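PDB 6ULO: uncharacterized protein from Leptospira interrogans serogroup Icterohaemorrhagiae serovar copenhageni, which is of unknown function but carries a DUF7790 domain with a Rossmann-like fold, in a protein predicted to hold a transmembrane helix. Local coordinates for residues 69-77 and 96-107; 86-97 and 190-198. All coordinates share one frame; numbering follows the deposited sequence.

In the fold
Both contacts are buried, their centres about 8 Å apart in this Rossmann-like domain. Interaction 1 is small (268 Å² buried): the loop after strand 66-69 and the start of helix 74-82 pack against helix 94-109 through one hydrogen bond from the side-chain amide of Asn100 and a few apolar tips. Interaction 2 is far larger (1011 Å²): strand 86-91 pairs in parallel with strand 191-195 at the edge of the mixed sheet, so backbone bonds dominate. The segments overlap at Val96 and Val97, but Val96 touches the glycine loop and Val97 packs on Pro193. They are also tied directly, through Gly71 N with Asp91 OD1 and through Gly69 O with Met90 N.

Interaction 1. Residues 69-77 and 96-107; sequences GVGSEQNLT and VVHANTITILFL
Asn100, on helix 94-109, grips the loop that follows strand 66-69: its ND2 donates to Gly71 O at 3.0 Å, with an N-H...O angle of 170°. The acceptor lies in the amide plane of Asn100, while the donor is modestly tilted from the carbonyl plane of Gly71. The CB of Asn100 does not aim at the loop; a chi1 of -76°, with CG anti to the carbonyl carbon, swings the amide across to it. The other branch, Asn100 OD1, rests 3.4 Å from Ser72 CA as a packing contact.

Val96, one helical turn earlier, packs against the same carbonyl oxygen from another direction. Its CG1, anti to the backbone N (chi1 171°), comes within 3.5 Å of Gly71 O. A water bridge from Ser72 OG to Val96 O is doubtful, because Ser72 is modelled in two conformers.

Farther along the helix the contact turns apolar. Leu76 CD1 meets Thr103 CG2 at 3.9 Å and Leu107 CD1 at 4.0 Å, both tip to tip, whereas the Thr103 hydroxyl bonds to Trp120 NE1.

Behind the loop, Asn75 ND2 donates twice, to Val70 O at 2.7 Å and to Ser72 O at 3.0 Å, and its OD1 bonds to Tyr67 OH. Ser72 N donates to Gln74 OE1. The glycine-containing turn, placed as in Rossmann-like folds between the first strand and its helix, is therefore fixed internally by Asn75 and Gln74, while Asn100 gives the Gly71 carbonyl a nearly straight hydrogen bond from the neighbouring helix.

Interaction 2. Residues 86-97 and 190-198; sequences FIYLMDFTQIVV and KILPIRGNL
Ile87 and Leu89 exchange backbone hydrogen bonds with Lys190, Leu192 and Ile194, pairing strand 86-91 in parallel with strand 191-195. The axes of the two short strand segments approach to 4.6 Å, with their N-to-C directions 23° apart, and the register runs from Ile87 with Ile191 to Asp91 with Arg195. Six bonds define it: Leu192 N to Ile87 O is 2.8 Å, while Asp91 N to Ile194 O is the longest at 3.2 Å. The series closes with Gly196 N donating to Asp91 O. CA-H...O contacts fill the gaps, as where Pro193 CA sits 3.3 Å from Leu89 O. Where the strands end, a water donates to both Met90 O and Gly196 O.

Apolar packing covers both faces of the pair. On one, Leu89 CD1 lies beside Ile191 CG2 at 3.8 Å, the two side chains pointing the same way. On the other, Ile194 takes chi1 57°, with CG1 between backbone N and carbonyl carbon, and its CD1 comes 3.6 Å from Tyr88 CD1. Met90, bent at its last torsion, brings CE to 3.8 Å from Leu198 CD2.

Aromatic contact comes from Phe92, whose ring takes Asn197 CB over one face in a CH-pi contact, 3.7 Å from the ring centroid and 24° off the normal. At the other end the aliphatic chain of Lys190 runs past the Phe86 ring, its NZ paired with Glu188 and Glu20.

Asp91 OD2 accepts from Thr93 N, an Asx turn leading into helix 94-109, while its OD1 takes Gly71 N. Helix 74-82 packs on Ile87, Leu89 and Ile191, and Val97 of helix 94-109 on Pro193; helices 18-28 and 203-214 back the face of Tyr88, Leu192 and Ile194. Strand 66-69 flanks strand 86-91 across from edge strand 191-195.

Interaction 1. Residues 69-77 and 96-107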
loop_
_atom_site.group_PDB
_atom_site.type_symbol
_atom_site.label_atom_id
_atom_site.label_comp_id
_atom_site.label_asym_id
_atom_site.label_seq_id
_atom_site.Cartn_x
_atom_site.Cartn_y
_atom_site.Cartn_z
ATOM N N GLY A 69 -0.114 -1.307 -3.965
ATOM C CA GLY A 69 -0.870 -0.371 -3.142
ATOM C C GLY A 69 -0.490 1.073 -3.323
ATOM O O GLY A 69 0.675 1.408 -3.592
ATOM N N VAL A 70 -1.493 1.947 -3.159
ATOM C CA VAL A 70 -1.278 3.378 -3.025
ATOM C C VAL A 70 -0.819 3.678 -1.598
ATOM O O VAL A 70 -1.004 2.867 -0.680
ATOM C CB VAL A 70 -2.552 4.177 -3.385
ATOM C CG1 VAL A 70 -3.065 3.777 -4.778
ATOM C CG2 VAL A 70 -3.622 3.994 -2.315
ATOM N N GLY A 71 -0.236 4.869 -1.390
ATOM C CA GLY A 71 0.113 5.235 -0.025
ATOM C C GLY A 71 1.464 4.757 0.445
ATOM O O GLY A 71 2.387 4.578 -0.355
ATOM N N SER A 72 1.616 4.565 1.747
ATOM C CA SER A 72 2.936 4.511 2.360
ATOM C C SER A 72 3.139 3.283 3.242
ATOM O O SER A 72 2.908 2.153 2.808
ATOM C CB SER A 72 3.144 5.838 3.096
ATOM O OG SER A 72 2.974 6.883 2.160
ATOM N N GLU A 73 3.563 3.487 4.508
ATOM C CA GLU A 73 3.974 2.360 5.345
ATOM C C GLU A 73 2.866 1.372 5.663
ATOM O O GLU A 73 3.166 0.205 5.973
ATOM C CB GLU A 73 4.612 2.836 6.673
ATOM C CG GLU A 73 6.000 3.420 6.463
ATOM C CD GLU A 73 6.400 4.139 7.721
ATOM O OE1 GLU A 73 6.024 5.334 7.860
ATOM O OE2 GLU A 73 7.032 3.515 8.591
ATOM N N GLN A 74 1.599 1.788 5.592
ATOM C CA GLN A 74 0.529 0.837 5.885
ATOM C C GLN A 74 0.552 -0.340 4.917
ATOM O O GLN A 74 0.093 -1.437 5.247
ATOM C CB GLN A 74 -0.844 1.513 5.908
ATOM C CG GLN A 74 -1.401 1.912 4.547
ATOM C CD GLN A 74 -1.015 3.292 4.098
ATOM O OE1 GLN A 74 0.132 3.713 4.226
ATOM N NE2 GLN A 74 -1.964 4.016 3.507
ATOM N N ASN A 75 1.093 -0.136 3.704
ATOM C CA ASN A 75 1.229 -1.230 2.746
ATOM C C ASN A 75 2.195 -2.292 3.238
ATOM O O ASN A 75 2.014 -3.476 2.939
ATOM C CB ASN A 75 1.723 -0.672 1.422
ATOM C CG ASN A 75 0.659 0.195 0.771
ATOM O OD1 ASN A 75 -0.357 -0.313 0.296
ATOM N ND2 ASN A 75 0.883 1.499 0.740
ATOM N N LEU A 76 3.253 -1.872 3.930
ATOM C CA LEU A 76 4.205 -2.835 4.473
ATOM C C LEU A 76 3.556 -3.644 5.592
ATOM O O LEU A 76 3.792 -4.849 5.719
ATOM C CB LEU A 76 5.474 -2.115 4.929
ATOM C CG LEU A 76 6.089 -1.240 3.833
ATOM C CD1 LEU A 76 7.343 -0.581 4.364
ATOM C CD2 LEU A 76 6.434 -1.994 2.562
ATOM N N THR A 77 2.708 -2.999 6.411
ATOM C CA THR A 77 1.954 -3.748 7.408
ATOM C C THR A 77 1.126 -4.846 6.752
ATOM O O THR A 77 1.179 -6.019 7.173
ATOM C CB THR A 77 1.067 -2.794 8.190
ATOM O OG1 THR A 77 1.931 -1.913 8.911
ATOM C CG2 THR A 77 0.152 -3.529 9.173
ATOM N N VAL A 96 5.110 10.997 -1.874
ATOM C CA VAL A 96 4.848 9.647 -1.385
ATOM C C VAL A 96 5.850 8.660 -1.973
ATOM O O VAL A 96 6.428 7.839 -1.258
ATOM C CB VAL A 96 3.396 9.251 -1.716
ATOM C CG1 VAL A 96 3.167 7.786 -1.418
ATOM C CG2 VAL A 96 2.395 10.111 -0.965
ATOM N N VAL A 97 6.112 8.767 -3.282
ATOM C CA VAL A 97 7.063 7.881 -3.944
ATOM C C VAL A 97 8.442 8.044 -3.327
ATOM O O VAL A 97 9.109 7.059 -2.986
ATOM C CB VAL A 97 7.065 8.111 -5.475
ATOM C CG1 VAL A 97 8.084 7.184 -6.149
ATOM C CG2 VAL A 97 5.656 7.891 -6.070
ATOM N N HIS A 98 8.848 9.290 -3.088
ATOM C CA HIS A 98 10.178 9.531 -2.537
ATOM C C HIS A 98 10.273 9.140 -1.072
ATOM O O HIS A 98 11.296 8.598 -0.655
ATOM C CB HIS A 98 10.532 10.994 -2.730
ATOM C CG HIS A 98 10.958 11.287 -4.126
ATOM N ND1 HIS A 98 11.011 12.560 -4.642
ATOM C CD2 HIS A 98 11.410 10.460 -5.099
ATOM C CE1 HIS A 98 11.473 12.506 -5.881
ATOM N NE2 HIS A 98 11.726 11.242 -6.181
ATOM N N ALA A 99 9.225 9.400 -0.266
ATOM C CA ALA A 99 9.277 8.983 1.130
ATOM C C ALA A 99 9.342 7.466 1.218
ATOM O O ALA A 99 10.044 6.921 2.072
ATOM C CB ALA A 99 8.096 9.561 1.920
ATOM N N ASN A 100 8.629 6.758 0.342
ATOM C CA ASN A 100 8.745 5.309 0.349
ATOM C C ASN A 100 10.165 4.865 -0.007
ATOM O O ASN A 100 10.656 3.858 0.513
ATOM C CB ASN A 100 7.730 4.699 -0.615
ATOM C CG ASN A 100 6.318 4.698 -0.063
ATOM O OD1 ASN A 100 6.116 4.634 1.169
ATOM N ND2 ASN A 100 5.333 4.728 -0.946
ATOM N N THR A 101 10.810 5.571 -0.957
ATOM C CA THR A 101 12.192 5.267 -1.322
ATOM C C THR A 101 13.110 5.418 -0.117
ATOM O O THR A 101 13.991 4.583 0.113
ATOM C CB THR A 101 12.623 6.188 -2.463
ATOM O OG1 THR A 101 11.796 5.956 -3.608
ATOM C CG2 THR A 101 14.114 5.976 -2.844
ATOM N N ILE A 102 12.898 6.467 0.676
ATOM C CA ILE A 102 13.657 6.639 1.913
ATOM C C ILE A 102 13.385 5.495 2.878
ATOM O O ILE A 102 14.313 4.927 3.457
ATOM C CB ILE A 102 13.344 8.005 2.548
ATOM C CG1 ILE A 102 13.786 9.133 1.614
ATOM C CG2 ILE A 102 14.004 8.103 3.929
ATOM C CD1 ILE A 102 13.240 10.498 2.022
ATOM N N THR A 103 12.113 5.142 3.071
ATOM C CA THR A 103 11.785 4.044 3.978
ATOM C C THR A 103 12.509 2.756 3.581
ATOM O O THR A 103 13.030 2.034 4.451
ATOM C CB THR A 103 10.270 3.873 3.989
ATOM O OG1 THR A 103 9.737 4.896 4.806
ATOM C CG2 THR A 103 9.801 2.487 4.479
ATOM N N ILE A 104 12.573 2.458 2.274
ATOM C CA ILE A 104 13.246 1.238 1.845
ATOM C C ILE A 104 14.736 1.286 2.170
ATOM O O ILE A 104 15.321 0.294 2.625
ATOM C CB ILE A 104 12.969 1.015 0.343
ATOM C CG1 ILE A 104 11.481 0.709 0.151
ATOM C CG2 ILE A 104 13.877 -0.079 -0.245
ATOM C CD1 ILE A 104 10.983 0.904 -1.270
ATOM N N LEU A 105 15.379 2.428 1.926
ATOM C CA LEU A 105 16.787 2.581 2.287
ATOM C C LEU A 105 16.979 2.371 3.780
ATOM O O LEU A 105 17.903 1.659 4.210
ATOM C CB LEU A 105 17.242 3.971 1.869
ATOM C CG LEU A 105 18.643 4.404 2.290
ATOM C CD1 LEU A 105 19.753 3.530 1.686
ATOM C CD2 LEU A 105 18.844 5.902 1.909
ATOM N N PHE A 106 16.085 2.959 4.598
ATOM C CA PHE A 106 16.221 2.788 6.051
ATOM C C PHE A 106 16.022 1.331 6.457
ATOM O O PHE A 106 16.753 0.821 7.308
ATOM C CB PHE A 106 15.240 3.664 6.809
ATOM C CG PHE A 106 15.484 5.145 6.722
ATOM C CD1 PHE A 106 16.633 5.683 6.154
ATOM C CD2 PHE A 106 14.519 6.020 7.255
ATOM C CE1 PHE A 106 16.817 7.052 6.118
ATOM C CE2 PHE A 106 14.692 7.388 7.228
ATOM C CZ PHE A 106 15.866 7.912 6.664
ATOM N N LEU A 107 15.071 0.631 5.841
ATOM C CA LEU A 107 14.890 -0.793 6.124
ATOM C C LEU A 107 16.150 -1.580 5.802
ATOM O O LEU A 107 16.586 -2.421 6.594
ATOM C CB LEU A 107 13.723 -1.368 5.306
ATOM C CG LEU A 107 12.330 -0.933 5.776
ATOM C CD1 LEU A 107 11.306 -1.256 4.672
ATOM C CD2 LEU A 107 11.970 -1.653 7.089
HETATM O O HOH W 1 5.256 8.026 1.430
#

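Interaction 2. Residues 86-97 and 190-198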
loop_
_atom_site.group_PDB
_atom_site.type_symbol
_atom_site.label_atom_id
_atom_site.label_comp_id
_atom_site.label_asym_id
_atom_site.label_seq_id
_atom_site.Cartn_x
_atom_site.Cartn_y
_atom_site.Cartn_z
ATOM N N PHE A 86 6.301 -9.831 -3.595
ATOM C CA PHE A 86 6.857 -8.588 -4.114
ATOM C C PHE A 86 5.842 -7.508 -3.804
ATOM O O PHE A 86 4.649 -7.801 -3.681
ATOM C CB PHE A 86 7.066 -8.639 -5.640
ATOM C CG PHE A 86 7.921 -9.791 -6.110
ATOM C CD1 PHE A 86 9.308 -9.666 -6.137
ATOM C CD2 PHE A 86 7.363 -11.001 -6.484
ATOM C CE1 PHE A 86 10.123 -10.713 -6.530
ATOM C CE2 PHE A 86 8.177 -12.064 -6.896
ATOM C CZ PHE A 86 9.565 -11.913 -6.899
ATOM N N ILE A 87 6.320 -6.279 -3.641
ATOM C CA ILE A 87 5.468 -5.153 -3.265
ATOM C C ILE A 87 5.688 -4.000 -4.236
ATOM O O ILE A 87 6.777 -3.409 -4.250
ATOM C CB ILE A 87 5.754 -4.673 -1.834
ATOM C CG1 ILE A 87 5.616 -5.800 -0.821
ATOM C CG2 ILE A 87 4.855 -3.478 -1.495
ATOM C CD1 ILE A 87 6.038 -5.416 0.586
ATOM N N TYR A 88 4.654 -3.655 -5.016
ATOM C CA TYR A 88 4.641 -2.395 -5.755
ATOM C C TYR A 88 3.941 -1.314 -4.920
ATOM O O TYR A 88 2.791 -1.485 -4.506
ATOM C CB TYR A 88 3.882 -2.551 -7.071
ATOM C CG TYR A 88 4.718 -3.067 -8.220
ATOM C CD1 TYR A 88 5.866 -2.399 -8.641
ATOM C CD2 TYR A 88 4.271 -4.146 -8.990
ATOM C CE1 TYR A 88 6.599 -2.837 -9.775
ATOM C CE2 TYR A 88 4.970 -4.571 -10.131
ATOM C CZ TYR A 88 6.117 -3.901 -10.501
ATOM O OH TYR A 88 6.769 -4.328 -11.612
ATOM N N LEU A 89 4.622 -0.214 -4.690
ATOM C CA LEU A 89 4.046 0.954 -4.024
ATOM C C LEU A 89 3.855 1.976 -5.123
ATOM O O LEU A 89 4.797 2.671 -5.509
ATOM C CB LEU A 89 4.961 1.456 -2.910
ATOM C CG LEU A 89 5.261 0.403 -1.837
ATOM C CD1 LEU A 89 6.254 0.965 -0.861
ATOM C CD2 LEU A 89 3.993 0.024 -1.097
ATOM N N MET A 90 2.646 2.043 -5.662
ATOM C CA MET A 90 2.350 2.905 -6.801
ATOM C C MET A 90 1.563 4.107 -6.303
ATOM O O MET A 90 0.456 3.937 -5.781
ATOM C CB MET A 90 1.518 2.174 -7.864
ATOM C CG MET A 90 1.264 3.069 -9.065
ATOM S SD MET A 90 0.069 2.377 -10.279
ATOM C CE MET A 90 -1.457 2.798 -9.466
ATOM N N ASP A 91 2.093 5.311 -6.479
ATOM C CA ASP A 91 1.380 6.509 -6.048
ATOM C C ASP A 91 1.573 7.612 -7.076
ATOM O O ASP A 91 2.498 7.581 -7.891
ATOM C CB ASP A 91 1.834 6.938 -4.642
ATOM C CG ASP A 91 0.801 7.761 -3.892
ATOM O OD1 ASP A 91 0.001 7.131 -3.157
ATOM O OD2 ASP A 91 0.828 9.019 -4.012
ATOM N N PHE A 92 0.665 8.578 -7.070
ATOM C CA PHE A 92 0.692 9.669 -8.026
ATOM C C PHE A 92 1.279 10.945 -7.463
ATOM O O PHE A 92 1.406 11.922 -8.201
ATOM C CB PHE A 92 -0.719 9.925 -8.579
ATOM C CG PHE A 92 -0.752 10.756 -9.823
ATOM C CD1 PHE A 92 -0.043 10.380 -10.944
ATOM C CD2 PHE A 92 -1.544 11.894 -9.883
ATOM C CE1 PHE A 92 -0.103 11.146 -12.112
ATOM C CE2 PHE A 92 -1.597 12.659 -11.040
ATOM C CZ PHE A 92 -0.882 12.263 -12.149
ATOM N N THR A 93 1.621 10.979 -6.179
ATOM C CA THR A 93 2.210 12.167 -5.569
ATOM C C THR A 93 3.701 11.909 -5.339
ATOM O O THR A 93 4.076 10.906 -4.711
ATOM C CB THR A 93 1.496 12.525 -4.254
ATOM O OG1 THR A 93 0.082 12.724 -4.503
ATOM C CG2 THR A 93 2.065 13.809 -3.677
ATOM N N GLN A 94 4.548 12.824 -5.840
ATOM C CA GLN A 94 5.986 12.580 -5.790
ATOM C C GLN A 94 6.486 12.413 -4.359
ATOM O O GLN A 94 7.370 11.573 -4.108
ATOM C CB GLN A 94 6.740 13.691 -6.514
ATOM C CG GLN A 94 8.181 13.351 -6.774
ATOM C CD GLN A 94 8.371 11.997 -7.460
ATOM O OE1 GLN A 94 8.845 11.039 -6.862
ATOM N NE2 GLN A 94 7.979 11.918 -8.726
ATOM N N ILE A 95 5.920 13.159 -3.401
ATOM C CA ILE A 95 6.427 13.048 -2.041
ATOM C C ILE A 95 6.215 11.651 -1.495
ATOM O O ILE A 95 7.037 11.162 -0.713
ATOM C CB ILE A 95 5.865 14.142 -1.106
ATOM C CG1 ILE A 95 6.783 14.282 0.137
ATOM C CG2 ILE A 95 4.414 13.833 -0.644
ATOM C CD1 ILE A 95 6.349 15.400 1.104
ATOM N N VAL A 96 5.110 10.997 -1.874
ATOM C CA VAL A 96 4.848 9.647 -1.385
ATOM C C VAL A 96 5.850 8.660 -1.973
ATOM O O VAL A 96 6.428 7.839 -1.258
ATOM C CB VAL A 96 3.396 9.251 -1.716
ATOM C CG1 VAL A 96 3.167 7.786 -1.418
ATOM C CG2 VAL A 96 2.395 10.111 -0.965
ATOM N N VAL A 97 6.112 8.767 -3.282
ATOM C CA VAL A 97 7.063 7.881 -3.944
ATOM C C VAL A 97 8.442 8.044 -3.327
ATOM O O VAL A 97 9.109 7.059 -2.986
ATOM C CB VAL A 97 7.065 8.111 -5.475
ATOM C CG1 VAL A 97 8.084 7.184 -6.149
ATOM C CG2 VAL A 97 5.656 7.891 -6.070
ATOM N N LYS A 190 12.736 -6.079 -3.669
ATOM C CA LYS A 190 11.380 -6.521 -3.937
ATOM C C LYS A 190 10.323 -5.556 -3.467
ATOM O O LYS A 190 9.138 -5.888 -3.585
ATOM C CB LYS A 190 11.158 -7.900 -3.322
ATOM C CG LYS A 190 12.047 -8.996 -3.904
ATOM C CD LYS A 190 11.846 -10.302 -3.169
ATOM C CE LYS A 190 12.575 -11.434 -3.848
ATOM N NZ LYS A 190 12.543 -12.639 -2.961
ATOM N N ILE A 191 10.709 -4.386 -2.972
ATOM C CA ILE A 191 9.763 -3.316 -2.648
ATOM C C ILE A 191 10.081 -2.203 -3.621
ATOM O O ILE A 191 11.204 -1.671 -3.602
ATOM C CB ILE A 191 9.884 -2.823 -1.192
ATOM C CG1 ILE A 191 9.894 -3.993 -0.221
ATOM C CG2 ILE A 191 8.731 -1.856 -0.916
ATOM C CD1 ILE A 191 9.996 -3.570 1.255
ATOM N N LEU A 192 9.116 -1.876 -4.476
ATOM C CA LEU A 192 9.367 -1.055 -5.660
ATOM C C LEU A 192 8.431 0.137 -5.650
ATOM O O LEU A 192 7.239 0.009 -6.004
ATOM C CB LEU A 192 9.193 -1.856 -6.949
ATOM C CG LEU A 192 10.112 -3.082 -7.025
ATOM C CD1 LEU A 192 9.284 -4.334 -6.827
ATOM C CD2 LEU A 192 10.817 -3.154 -8.356
ATOM N N PRO A 193 8.927 1.324 -5.308
ATOM C CA PRO A 193 8.099 2.528 -5.426
ATOM C C PRO A 193 8.057 2.987 -6.863
ATOM O O PRO A 193 9.102 3.172 -7.488
ATOM C CB PRO A 193 8.830 3.554 -4.562
ATOM C CG PRO A 193 10.036 2.891 -4.015
ATOM C CD PRO A 193 10.260 1.613 -4.746
ATOM N N ILE A 194 6.865 3.159 -7.396
ATOM C CA ILE A 194 6.698 3.504 -8.804
ATOM C C ILE A 194 5.668 4.616 -8.940
ATOM O O ILE A 194 4.751 4.759 -8.111
ATOM C CB ILE A 194 6.330 2.287 -9.668
ATOM C CG1 ILE A 194 5.052 1.580 -9.180
ATOM C CG2 ILE A 194 7.508 1.325 -9.793
ATOM C CD1 ILE A 194 4.515 0.507 -10.185
ATOM N N ARG A 195 5.831 5.405 -9.990
ATOM C CA ARG A 195 4.977 6.558 -10.241
ATOM C C ARG A 195 3.768 6.143 -11.074
ATOM O O ARG A 195 3.921 5.692 -12.214
ATOM C CB ARG A 195 5.761 7.596 -11.045
ATOM C CG ARG A 195 6.998 8.132 -10.332
ATOM C CD ARG A 195 7.723 9.164 -11.228
ATOM N NE ARG A 195 8.136 8.568 -12.497
ATOM C CZ ARG A 195 9.280 7.908 -12.658
ATOM N NH1 ARG A 195 10.115 7.782 -11.623
ATOM N NH2 ARG A 195 9.598 7.366 -13.843
ATOM N N GLY A 196 2.572 6.324 -10.540
ATOM C CA GLY A 196 1.401 5.968 -11.314
ATOM C C GLY A 196 0.113 6.473 -10.701
ATOM O O GLY A 196 -0.064 6.423 -9.471
ATOM N N ASN A 197 -0.793 6.922 -11.564
ATOM C CA ASN A 197 -2.127 7.348 -11.163
ATOM C C ASN A 197 -3.064 6.162 -11.319
ATOM O O ASN A 197 -3.041 5.496 -12.359
ATOM C CB ASN A 197 -2.540 8.481 -12.120
ATOM C CG ASN A 197 -3.819 9.218 -11.709
ATOM O OD1 ASN A 197 -4.624 8.748 -10.932
ATOM N ND2 ASN A 197 -4.026 10.359 -12.328
ATOM N N LEU A 198 -3.917 5.927 -10.323
ATOM C CA LEU A 198 -4.990 4.940 -10.516
ATOM C C LEU A 198 -5.807 5.209 -11.773
ATOM O O LEU A 198 -6.324 4.271 -12.385
ATOM C CB LEU A 198 -5.951 4.927 -9.330
ATOM C CG LEU A 198 -5.369 4.462 -7.987
ATOM C CD1 LEU A 198 -6.365 4.708 -6.883
ATOM C CD2 LEU A 198 -4.989 2.991 -8.065
HETATM O O HOH W 2 -1.755 5.658 -7.396
#